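Local coordinates for Alr4995 protein (PDB 6LRF), which probably converts arginine into ornithine, ammonia and carbon dioxide and then ornithine into proline, as a bifunctional arginine dihydrolase and ornithine cyclodeaminase, at residues Arg84-Glu89 with Gly137-Leu142; Leu115-Glu118 with Asp122-Leu125; Glu471-Gln476 with Val674-Asp679. One frame throughout, in Å; residues are numbered along the deposited sequence.

Interaction 1: Arg84-Glu89 with Gly137-Leu142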
ATOM      1  N   ARG B  84     -18.061  48.584   2.625  1.00 20.91           N
ATOM      2  CA  ARG B  84     -18.270  48.134   3.988  1.00 24.31           C
ATOM      3  C   ARG B  84     -17.239  47.025   4.269  1.00 26.72           C
ATOM      4  O   ARG B  84     -17.334  45.925   3.710  1.00 22.17           O
ATOM      5  CB  ARG B  84     -19.705  47.637   4.189  1.00 20.86           C
ATOM      6  CG  ARG B  84     -20.008  47.093   5.599  1.00 28.05           C
ATOM      7  CD  ARG B  84     -19.555  48.045   6.703  1.00 36.78           C
ATOM      8  NE  ARG B  84     -19.892  47.555   8.044  1.00 48.97           N
ATOM      9  CZ  ARG B  84     -19.564  48.172   9.179  1.00 45.38           C
ATOM     10  NH1 ARG B  84     -19.917  47.650  10.350  1.00 41.63           N
ATOM     11  NH2 ARG B  84     -18.880  49.313   9.149  1.00 45.19           N
ATOM     12  N   PHE B  85     -16.234  47.318   5.093  1.00 22.79           N
ATOM     13  CA  PHE B  85     -15.125  46.370   5.271  1.00 28.99           C
ATOM     14  C   PHE B  85     -15.547  45.203   6.164  1.00 29.68           C
ATOM     15  O   PHE B  85     -16.346  45.369   7.081  1.00 24.47           O
ATOM     16  CB  PHE B  85     -13.876  47.057   5.858  1.00 28.40           C
ATOM     17  CG  PHE B  85     -13.204  48.018   4.907  1.00 29.35           C
ATOM     18  CD1 PHE B  85     -12.272  47.565   3.983  1.00 27.32           C
ATOM     19  CD2 PHE B  85     -13.514  49.376   4.929  1.00 27.53           C
ATOM     20  CE1 PHE B  85     -11.639  48.446   3.101  1.00 30.31           C
ATOM     21  CE2 PHE B  85     -12.896  50.270   4.049  1.00 27.29           C
ATOM     22  CZ  PHE B  85     -11.955  49.806   3.131  1.00 28.72           C
ATOM     23  N   LEU B  86     -15.015  44.022   5.860  1.00 32.47           N
ATOM     24  CA  LEU B  86     -15.245  42.828   6.664  1.00 30.67           C
ATOM     25  C   LEU B  86     -14.598  42.966   8.040  1.00 29.38           C
ATOM     26  O   LEU B  86     -15.247  42.782   9.057  1.00 35.96           O
ATOM     27  CB  LEU B  86     -14.693  41.593   5.943  1.00 33.11           C
ATOM     28  CG  LEU B  86     -14.661  40.270   6.713  1.00 32.53           C
ATOM     29  CD1 LEU B  86     -16.069  39.804   7.007  1.00 22.14           C
ATOM     30  CD2 LEU B  86     -13.907  39.229   5.900  1.00 31.08           C
ATOM     31  N   HIS B  87     -13.316  43.313   8.044  1.00 30.32           N
ATOM     32  CA  HIS B  87     -12.518  43.381   9.260  1.00 34.49           C
ATOM     33  C   HIS B  87     -12.608  44.718   9.956  1.00 37.49           C
ATOM     34  O   HIS B  87     -12.454  45.768   9.323  1.00 33.83           O
ATOM     35  CB  HIS B  87     -11.056  43.079   8.945  1.00 38.85           C
ATOM     36  CG  HIS B  87     -10.812  41.666   8.522  1.00 38.37           C
ATOM     37  ND1 HIS B  87     -10.487  41.320   7.227  1.00 42.12           N
ATOM     38  CD2 HIS B  87     -10.861  40.510   9.218  1.00 37.40           C
ATOM     39  CE1 HIS B  87     -10.332  40.011   7.147  1.00 36.61           C
ATOM     40  NE2 HIS B  87     -10.549  39.496   8.345  1.00 42.74           N
ATOM     41  N   LYS B  88     -12.822  44.673  11.267  1.00 36.84           N
ATOM     42  CA  LYS B  88     -12.932  45.875  12.085  1.00 34.43           C
ATOM     43  C   LYS B  88     -11.699  46.788  11.971  1.00 35.98           C
ATOM     44  O   LYS B  88     -11.797  47.993  12.192  1.00 39.07           O
ATOM     45  CB  LYS B  88     -13.171  45.483  13.548  1.00 41.75           C
ATOM     46  CG  LYS B  88     -12.167  44.449  14.079  1.00 50.35           C
ATOM     47  CD  LYS B  88     -12.540  43.920  15.475  1.00 53.57           C
ATOM     48  CE  LYS B  88     -11.961  42.518  15.712  1.00 59.44           C
ATOM     49  NZ  LYS B  88     -12.607  41.797  16.850  1.00 62.24           N
ATOM     50  N   GLU B  89     -10.553  46.223  11.600  1.00 34.89           N
ATOM     51  CA  GLU B  89      -9.313  46.992  11.545  1.00 41.74           C
ATOM     52  C   GLU B  89      -9.335  48.050  10.433  1.00 44.90           C
ATOM     53  O   GLU B  89      -8.528  48.992  10.440  1.00 40.73           O
ATOM     54  CB  GLU B  89      -8.104  46.061  11.356  1.00 44.60           C
ATOM     55  CG  GLU B  89      -7.693  45.259  12.595  1.00 45.35           C
ATOM     56  CD  GLU B  89      -8.520  44.002  12.790  1.00 51.25           C
ATOM     57  OE1 GLU B  89      -9.068  43.499  11.784  1.00 53.03           O
ATOM     58  OE2 GLU B  89      -8.626  43.513  13.943  1.00 55.07           O
ATOM     59  N   GLY B 137     -15.757  35.708  -2.351  1.00 27.20           N
ATOM     60  CA  GLY B 137     -15.021  34.545  -1.901  1.00 29.11           C
ATOM     61  C   GLY B 137     -14.291  34.767  -0.589  1.00 33.91           C
ATOM     62  O   GLY B 137     -14.116  33.825   0.172  1.00 37.12           O
ATOM     63  N   PHE B 138     -13.859  35.998  -0.324  1.00 28.09           N
ATOM     64  CA  PHE B 138     -13.089  36.302   0.883  1.00 30.92           C
ATOM     65  C   PHE B 138     -13.528  37.584   1.575  1.00 30.40           C
ATOM     66  O   PHE B 138     -13.710  37.620   2.790  1.00 32.93           O
ATOM     67  CB  PHE B 138     -11.595  36.407   0.548  1.00 28.86           C
ATOM     68  CG  PHE B 138     -10.985  35.108   0.113  1.00 33.28           C
ATOM     69  CD1 PHE B 138     -10.722  34.108   1.042  1.00 30.53           C
ATOM     70  CD2 PHE B 138     -10.677  34.875  -1.222  1.00 31.67           C
ATOM     71  CE1 PHE B 138     -10.161  32.907   0.647  1.00 33.10           C
ATOM     72  CE2 PHE B 138     -10.125  33.670  -1.615  1.00 32.31           C
ATOM     73  CZ  PHE B 138      -9.865  32.690  -0.671  1.00 30.26           C
ATOM     74  N   ARG B 139     -13.684  38.648   0.802  1.00 28.73           N
ATOM     75  CA  ARG B 139     -13.974  39.950   1.385  1.00 29.24           C
ATOM     76  C   ARG B 139     -15.405  40.383   1.078  1.00 30.25           C
ATOM     77  O   ARG B 139     -16.238  40.475   1.983  1.00 33.11           O
ATOM     78  CB  ARG B 139     -12.962  40.984   0.887  1.00 31.35           C
ATOM     79  CG  ARG B 139     -11.552  40.778   1.472  1.00 27.24           C
ATOM     80  CD  ARG B 139     -11.543  40.872   3.010  1.00 30.01           C
ATOM     81  NE  ARG B 139     -10.181  40.791   3.540  1.00 31.89           N
ATOM     82  CZ  ARG B 139      -9.322  41.811   3.594  1.00 35.13           C
ATOM     83  NH1 ARG B 139      -9.671  43.019   3.157  1.00 29.28           N
ATOM     84  NH2 ARG B 139      -8.105  41.622   4.085  1.00 33.52           N
ATOM     85  N   SER B 140     -15.702  40.625  -0.192  1.00 24.07           N
ATOM     86  CA  SER B 140     -17.055  40.998  -0.573  1.00 23.56           C
ATOM     87  C   SER B 140     -17.986  39.795  -0.653  1.00 26.17           C
ATOM     88  O   SER B 140     -17.626  38.764  -1.197  1.00 25.09           O
ATOM     89  CB  SER B 140     -17.042  41.726  -1.916  1.00 22.01           C
ATOM     90  OG  SER B 140     -16.119  42.803  -1.871  1.00 25.51           O
ATOM     91  N   GLU B 141     -19.192  39.969  -0.136  1.00 22.92           N
ATOM     92  CA  GLU B 141     -20.247  38.966  -0.180  1.00 26.54           C
ATOM     93  C   GLU B 141     -20.955  38.930  -1.517  1.00 26.52           C
ATOM     94  O   GLU B 141     -21.179  39.966  -2.159  1.00 24.69           O
ATOM     95  CB  GLU B 141     -21.279  39.242   0.911  1.00 26.49           C
ATOM     96  CG  GLU B 141     -20.798  38.932   2.305  1.00 37.66           C
ATOM     97  CD  GLU B 141     -20.930  37.456   2.666  1.00 44.18           C
ATOM     98  OE1 GLU B 141     -21.694  36.728   1.988  1.00 37.28           O
ATOM     99  OE2 GLU B 141     -20.269  37.034   3.640  1.00 53.53           O
ATOM    100  N   LEU B 142     -21.326  37.725  -1.916  1.00 21.77           N
ATOM    101  CA  LEU B 142     -22.064  37.486  -3.144  1.00 19.59           C
ATOM    102  C   LEU B 142     -23.338  38.322  -3.186  1.00 22.10           C
ATOM    103  O   LEU B 142     -23.712  38.877  -4.234  1.00 23.01           O
ATOM    104  CB  LEU B 142     -22.389  35.990  -3.262  1.00 19.79           C
ATOM    105  CG  LEU B 142     -23.230  35.576  -4.467  1.00 24.62           C
ATOM    106  CD1 LEU B 142     -22.544  36.006  -5.762  1.00 21.78           C
ATOM    107  CD2 LEU B 142     -23.456  34.049  -4.430  1.00 22.63           C
TER

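Interaction 2: Leu115-Glu118 with Asp122-Leu125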
ATOM      1  N   LEU B 115     -23.169  43.418   5.471  1.00 41.28           N
ATOM      2  CA  LEU B 115     -23.008  42.960   4.100  1.00 35.56           C
ATOM      3  C   LEU B 115     -21.737  43.548   3.507  1.00 31.18           C
ATOM      4  O   LEU B 115     -21.776  44.580   2.839  1.00 32.03           O
ATOM      5  CB  LEU B 115     -24.222  43.348   3.269  1.00 30.71           C
ATOM      6  CG  LEU B 115     -24.393  42.662   1.923  1.00 29.44           C
ATOM      7  CD1 LEU B 115     -24.332  41.167   2.142  1.00 32.96           C
ATOM      8  CD2 LEU B 115     -25.745  43.060   1.331  1.00 27.07           C
ATOM      9  N   PRO B 116     -20.600  42.900   3.766  1.00 27.19           N
ATOM     10  CA  PRO B 116     -19.311  43.464   3.350  1.00 25.44           C
ATOM     11  C   PRO B 116     -19.118  43.566   1.834  1.00 27.28           C
ATOM     12  O   PRO B 116     -19.599  42.740   1.053  1.00 25.24           O
ATOM     13  CB  PRO B 116     -18.280  42.501   3.971  1.00 27.85           C
ATOM     14  CG  PRO B 116     -19.048  41.313   4.430  1.00 31.20           C
ATOM     15  CD  PRO B 116     -20.442  41.767   4.695  1.00 33.26           C
ATOM     16  N   PHE B 117     -18.412  44.619   1.442  1.00 23.20           N
ATOM     17  CA  PHE B 117     -18.084  44.891   0.044  1.00 24.50           C
ATOM     18  C   PHE B 117     -16.901  45.825   0.036  1.00 23.91           C
ATOM     19  O   PHE B 117     -16.940  46.854   0.706  1.00 23.39           O
ATOM     20  CB  PHE B 117     -19.253  45.524  -0.688  1.00 22.07           C
ATOM     21  CG  PHE B 117     -18.877  46.133  -2.004  1.00 22.47           C
ATOM     22  CD1 PHE B 117     -18.626  45.331  -3.102  1.00 19.39           C
ATOM     23  CD2 PHE B 117     -18.774  47.513  -2.140  1.00 23.67           C
ATOM     24  CE1 PHE B 117     -18.281  45.887  -4.320  1.00 21.08           C
ATOM     25  CE2 PHE B 117     -18.426  48.083  -3.356  1.00 22.43           C
ATOM     26  CZ  PHE B 117     -18.182  47.267  -4.452  1.00 24.51           C
ATOM     27  N   GLU B 118     -15.843  45.500  -0.698  1.00 21.83           N
ATOM     28  CA  GLU B 118     -14.622  46.283  -0.518  1.00 21.17           C
ATOM     29  C   GLU B 118     -14.178  47.065  -1.751  1.00 18.66           C
ATOM     30  O   GLU B 118     -12.983  47.195  -2.035  1.00 21.70           O
ATOM     31  CB  GLU B 118     -13.514  45.367   0.004  1.00 21.65           C
ATOM     32  CG  GLU B 118     -13.911  44.847   1.400  1.00 25.26           C
ATOM     33  CD  GLU B 118     -12.757  44.290   2.222  1.00 26.61           C
ATOM     34  OE1 GLU B 118     -11.657  44.081   1.665  1.00 30.02           O
ATOM     35  OE2 GLU B 118     -12.965  44.057   3.434  1.00 29.87           O
ATOM     36  N   ASP B 122     -12.521  44.968  -5.243  1.00 24.75           N
ATOM     37  CA  ASP B 122     -13.262  43.720  -5.478  1.00 24.27           C
ATOM     38  C   ASP B 122     -14.241  43.823  -6.637  1.00 27.21           C
ATOM     39  O   ASP B 122     -14.985  42.877  -6.908  1.00 30.69           O
ATOM     40  CB  ASP B 122     -14.042  43.283  -4.231  1.00 27.99           C
ATOM     41  CG  ASP B 122     -13.459  42.017  -3.571  1.00 31.55           C
ATOM     42  OD1 ASP B 122     -12.538  41.401  -4.154  1.00 32.67           O
ATOM     43  OD2 ASP B 122     -13.940  41.627  -2.481  1.00 28.94           O
ATOM     44  N   ALA B 123     -14.271  44.966  -7.311  1.00 22.55           N
ATOM     45  CA  ALA B 123     -15.171  45.131  -8.442  1.00 20.38           C
ATOM     46  C   ALA B 123     -14.536  46.034  -9.483  1.00 32.19           C
ATOM     47  O   ALA B 123     -14.299  47.223  -9.227  1.00 26.52           O
ATOM     48  CB  ALA B 123     -16.494  45.682  -7.997  1.00 24.81           C
ATOM     49  N   LEU B 124     -14.251  45.471 -10.655  1.00 24.98           N
ATOM     50  CA  LEU B 124     -13.552  46.217 -11.695  1.00 25.69           C
ATOM     51  C   LEU B 124     -14.384  46.391 -12.947  1.00 24.98           C
ATOM     52  O   LEU B 124     -14.966  45.439 -13.470  1.00 23.01           O
ATOM     53  CB  LEU B 124     -12.245  45.531 -12.041  1.00 27.27           C
ATOM     54  CG  LEU B 124     -11.267  45.633 -10.879  1.00 28.58           C
ATOM     55  CD1 LEU B 124     -10.047  44.806 -11.150  1.00 30.72           C
ATOM     56  CD2 LEU B 124     -10.881  47.088 -10.706  1.00 31.47           C
ATOM     57  N   LEU B 125     -14.425  47.621 -13.433  1.00 22.39           N
ATOM     58  CA  LEU B 125     -15.187  47.941 -14.632  1.00 24.36           C
ATOM     59  C   LEU B 125     -14.490  47.458 -15.899  1.00 23.90           C
ATOM     60  O   LEU B 125     -13.275  47.544 -16.033  1.00 25.19           O
ATOM     61  CB  LEU B 125     -15.419  49.449 -14.725  1.00 22.02           C
ATOM     62  CG  LEU B 125     -16.419  50.011 -13.715  1.00 31.01           C
ATOM     63  CD1 LEU B 125     -16.251  51.533 -13.580  1.00 30.84           C
ATOM     64  CD2 LEU B 125     -17.849  49.658 -14.120  1.00 22.45           C
TER

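Interaction 3: Glu471-Gln476 with Val674-Asp679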
ATOM      1  N   GLU B 471      12.965   9.281 -12.515  1.00 35.42           N
ATOM      2  CA  GLU B 471      13.616  10.256 -13.354  1.00 41.30           C
ATOM      3  C   GLU B 471      14.609   9.594 -14.331  1.00 41.10           C
ATOM      4  O   GLU B 471      14.759  10.036 -15.472  1.00 35.42           O
ATOM      5  CB  GLU B 471      14.294  11.301 -12.471  1.00 45.08           C
ATOM      6  CG  GLU B 471      14.960  12.426 -13.224  1.00 59.79           C
ATOM      7  CD  GLU B 471      15.513  13.489 -12.293  1.00 68.32           C
ATOM      8  OE1 GLU B 471      15.334  13.337 -11.062  1.00 65.48           O
ATOM      9  OE2 GLU B 471      16.128  14.462 -12.790  1.00 75.54           O
ATOM     10  N   LEU B 472      15.267   8.520 -13.903  1.00 40.52           N
ATOM     11  CA  LEU B 472      16.183   7.828 -14.808  1.00 42.00           C
ATOM     12  C   LEU B 472      15.387   7.031 -15.846  1.00 38.62           C
ATOM     13  O   LEU B 472      15.747   7.025 -17.022  1.00 37.44           O
ATOM     14  CB  LEU B 472      17.156   6.923 -14.039  1.00 45.40           C
ATOM     15  CG  LEU B 472      18.588   7.477 -13.896  1.00 51.02           C
ATOM     16  CD1 LEU B 472      19.145   7.942 -15.241  1.00 48.68           C
ATOM     17  CD2 LEU B 472      18.680   8.614 -12.866  1.00 49.39           C
ATOM     18  N   VAL B 473      14.301   6.385 -15.419  1.00 30.71           N
ATOM     19  CA  VAL B 473      13.405   5.715 -16.356  1.00 33.88           C
ATOM     20  C   VAL B 473      12.878   6.696 -17.401  1.00 34.95           C
ATOM     21  O   VAL B 473      12.906   6.422 -18.603  1.00 34.83           O
ATOM     22  CB  VAL B 473      12.221   5.057 -15.634  1.00 35.06           C
ATOM     23  CG1 VAL B 473      11.119   4.672 -16.633  1.00 27.29           C
ATOM     24  CG2 VAL B 473      12.697   3.853 -14.857  1.00 32.74           C
ATOM     25  N   VAL B 474      12.419   7.854 -16.946  1.00 28.92           N
ATOM     26  CA  VAL B 474      11.912   8.866 -17.863  1.00 31.55           C
ATOM     27  C   VAL B 474      12.980   9.270 -18.859  1.00 35.46           C
ATOM     28  O   VAL B 474      12.695   9.466 -20.043  1.00 36.15           O
ATOM     29  CB  VAL B 474      11.396  10.114 -17.103  1.00 34.37           C
ATOM     30  CG1 VAL B 474      11.369  11.333 -18.007  1.00 33.14           C
ATOM     31  CG2 VAL B 474      10.026   9.836 -16.551  1.00 29.97           C
ATOM     32  N   GLU B 475      14.216   9.367 -18.385  1.00 35.49           N
ATOM     33  CA  GLU B 475      15.318   9.718 -19.263  1.00 37.93           C
ATOM     34  C   GLU B 475      15.514   8.658 -20.346  1.00 34.94           C
ATOM     35  O   GLU B 475      15.732   8.980 -21.511  1.00 37.22           O
ATOM     36  CB  GLU B 475      16.607   9.910 -18.464  1.00 41.55           C
ATOM     37  CG  GLU B 475      17.675  10.657 -19.261  1.00 53.38           C
ATOM     38  CD  GLU B 475      18.956  10.918 -18.476  1.00 57.41           C
ATOM     39  OE1 GLU B 475      19.158  10.307 -17.396  1.00 54.47           O
ATOM     40  OE2 GLU B 475      19.760  11.746 -18.953  1.00 59.44           O
ATOM     41  N   GLN B 476      15.409   7.391 -19.967  1.00 32.90           N
ATOM     42  CA  GLN B 476      15.559   6.324 -20.942  1.00 36.63           C
ATOM     43  C   GLN B 476      14.376   6.280 -21.901  1.00 36.42           C
ATOM     44  O   GLN B 476      14.580   6.151 -23.107  1.00 38.63           O
ATOM     45  CB  GLN B 476      15.754   4.980 -20.236  1.00 41.08           C
ATOM     46  CG  GLN B 476      17.015   4.985 -19.363  1.00 49.22           C
ATOM     47  CD  GLN B 476      17.102   3.820 -18.392  1.00 56.27           C
ATOM     48  OE1 GLN B 476      16.236   2.942 -18.369  1.00 53.22           O
ATOM     49  NE2 GLN B 476      18.149   3.817 -17.567  1.00 62.69           N
ATOM     50  N   VAL B 674       9.673  -1.890 -19.144  1.00 32.71           N
ATOM     51  CA  VAL B 674      10.060  -1.112 -17.978  1.00 33.77           C
ATOM     52  C   VAL B 674       8.785  -0.666 -17.251  1.00 36.22           C
ATOM     53  O   VAL B 674       7.740  -0.421 -17.871  1.00 26.79           O
ATOM     54  CB  VAL B 674      10.959   0.098 -18.334  1.00 34.07           C
ATOM     55  CG1 VAL B 674      10.161   1.237 -18.969  1.00 28.73           C
ATOM     56  CG2 VAL B 674      11.696   0.590 -17.081  1.00 34.18           C
ATOM     57  N   GLY B 675       8.863  -0.622 -15.925  1.00 36.54           N
ATOM     58  CA  GLY B 675       7.732  -0.222 -15.115  1.00 37.45           C
ATOM     59  C   GLY B 675       8.161   0.722 -14.011  1.00 39.25           C
ATOM     60  O   GLY B 675       9.225   0.541 -13.414  1.00 39.20           O
ATOM     61  N   VAL B 676       7.347   1.743 -13.761  1.00 37.90           N
ATOM     62  CA  VAL B 676       7.520   2.618 -12.601  1.00 39.76           C
ATOM     63  C   VAL B 676       6.200   2.752 -11.863  1.00 41.47           C
ATOM     64  O   VAL B 676       5.127   2.822 -12.478  1.00 40.81           O
ATOM     65  CB  VAL B 676       8.036   4.037 -12.967  1.00 37.49           C
ATOM     66  CG1 VAL B 676       9.537   4.035 -13.125  1.00 42.78           C
ATOM     67  CG2 VAL B 676       7.364   4.554 -14.212  1.00 39.61           C
ATOM     68  N   VAL B 677       6.289   2.763 -10.540  1.00 40.78           N
ATOM     69  CA  VAL B 677       5.127   2.933  -9.686  1.00 43.75           C
ATOM     70  C   VAL B 677       5.134   4.354  -9.197  1.00 42.77           C
ATOM     71  O   VAL B 677       5.907   4.710  -8.311  1.00 43.15           O
ATOM     72  CB  VAL B 677       5.134   1.981  -8.504  1.00 47.03           C
ATOM     73  CG1 VAL B 677       3.905   2.225  -7.649  1.00 50.23           C
ATOM     74  CG2 VAL B 677       5.161   0.552  -9.003  1.00 47.23           C
ATOM     75  N   THR B 678       4.290   5.177  -9.801  1.00 39.86           N
ATOM     76  CA  THR B 678       4.365   6.604  -9.569  1.00 35.12           C
ATOM     77  C   THR B 678       3.101   7.290 -10.078  1.00 37.16           C
ATOM     78  O   THR B 678       2.222   6.658 -10.671  1.00 35.48           O
ATOM     79  CB  THR B 678       5.626   7.203 -10.247  1.00 40.54           C
ATOM     80  OG1 THR B 678       5.919   8.494  -9.700  1.00 42.98           O
ATOM     81  CG2 THR B 678       5.460   7.299 -11.763  1.00 37.40           C
ATOM     82  N   ASP B 679       3.001   8.578  -9.792  1.00 40.40           N
ATOM     83  CA  ASP B 679       1.940   9.420 -10.318  1.00 36.57           C
ATOM     84  C   ASP B 679       2.148   9.572 -11.819  1.00 29.99           C
ATOM     85  O   ASP B 679       3.221  10.023 -12.245  1.00 30.67           O
ATOM     86  CB  ASP B 679       1.969  10.783  -9.618  1.00 39.00           C
ATOM     87  CG  ASP B 679       0.907  11.737 -10.131  1.00 40.72           C
ATOM     88  OD1 ASP B 679       0.962  12.108 -11.330  1.00 38.73           O
ATOM     89  OD2 ASP B 679       0.040  12.148  -9.322  1.00 46.86           O
TER

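Interaction 1: Arg84-Glu89 with Gly137-Leu142
Arg139 meets His87 with a guanidinium group whose two terminal nitrogens are already engaged: NH1 forms a salt bridge with Glu118 OE1 and NH2 donates to the backbone O of Ile21. It presents a face to His87. The imidazole stands edge-on against that face, the two planes 84° apart, with ND1 about 3.6 Å above the guanidinium plane and displaced toward its rim. Seen from the ring, Arg139 NE lies at the edge, in plane, 3.7 Å from His87 CE1. The arginine gets there through a bend: CG is anti to the carbonyl carbon (chi1 -71°), and a second turn at chi2 (-60°) swings the chain toward His87.

Leu86 fills the flank of this crossing. Its CD2 methyl lies above one face of the His87 ring, toward the rim, approaches Arg139 CD at 4.1 Å and touches the carbonyl O of Phe138 at 3.5 Å. The same Glu118 that pairs with Arg139 accepts the backbone N of Leu86 on OE2, tying both segments to one carboxylate although no hydrogen bond runs directly between them.

The example illustrates how a cation can pack and bond at once. With NH1 and NH2 bonded to oxygen, the guanidinium is probably fixed in rotation, and its flat face becomes a firm surface for the imidazole edge, while the leucine methyl packs on the aliphatic CD of Arg139 and on the His87 ring.

Interaction 2: Leu115-Glu118 with Asp122-Leu125
Phe117 turns the edge of its ring, not a face, to Ala123: the CB methyl lies near the ring plane, 4.1 Å from CE1. With CG anti to the backbone N (chi1 165°), the phenyl group extends from the 115-118 loop to the start of strand 123-125, and this is the one apolar contact between the two segments. The acidic side chains, Glu118 and Asp122, lie on another side of the chain. Their carboxylates come near each other without touching, OE1 of Glu118 and OD2 of Asp122 being 5.3 Å apart. Each is held by partners of its own: Glu118 OE1 takes His168 NE2 as well as Arg139 NH1, while Asp122 accepts Ser140 OG on OD2 and the backbone N of Leu169 on OD1.

The backbones draw near without a direct bond, for Glu118 O remains 3.9 Å from Asp122 N and accepts Asn71 ND2 instead.

Strand 123-125 is an outermost strand of its mixed sheet within the chain, antiparallel to 132-136, whose Leu132 touches Ala123. Leu74 of strand 73-76 packs on both Phe117 and Ala123, and Leu148 of helix 145-152 meets the Phe117 ring, so the contact lies buried between sheet and helix.

Interaction 3: Glu471-Gln476 with Val674-Asp679
Val473 on the helix meets Val676 and Val674 on the strand tip to tip, and this apolar group carries the contact. The tightest approach is that of Val473 CG2 to Val676 CG1, 3.6 Å. Val674 CG2 lies 4.1 Å from Val473 CG2 and equally far from CG1, so both branches of the one helical valine press on the strand. In Val674 that methyl is anti to the backbone N, which carries it toward the helix. With an alanine in place of Val473, Val674 CG2 would probably be left without the two methyls it meets and Val676 CG1 with only CB, opening a gap between helix and strand.

Hydrogen bonds serve each segment separately. Glu475 N donates to Glu471 O at 3.0 Å as an ordinary helical turn, and Asp679 is the N-cap of helix 680-694, its OD1 accepting the backbone N of Leu682. As for charge, Glu475 OE2 forms a salt bridge with Arg165 of the third subunit.

Strand 673-677 is an outermost strand of the parallel Rossmann-type sheet within the chain, beside 651-656. Helix 467-486 covers its flank, and Phe683 of helix 680-694 touches both Val474 and Val676, bringing the two helices together against the sheet edge.

In the fold
Followed from the N terminus, the chain opens interaction 1 at 84-89 and closes it at 137-142, a loop that brings the residues leading into helix 88-91 against the loop after strand 132-136. Interaction 2, a short loop leading into strand 123-125, is nested inside it. The two touch, their centres 9 Å apart, and both lie within the N-terminal region related to the guanidine-modifying enzymes. Interaction 3 follows in series: about 200 residues separate its ends, and it joins helix 467-486 to the last strand of the Rossmann-type sheet. It lies across the chain's centre, its own centre about 48 Å from that of interaction 1, and touches neither of the others.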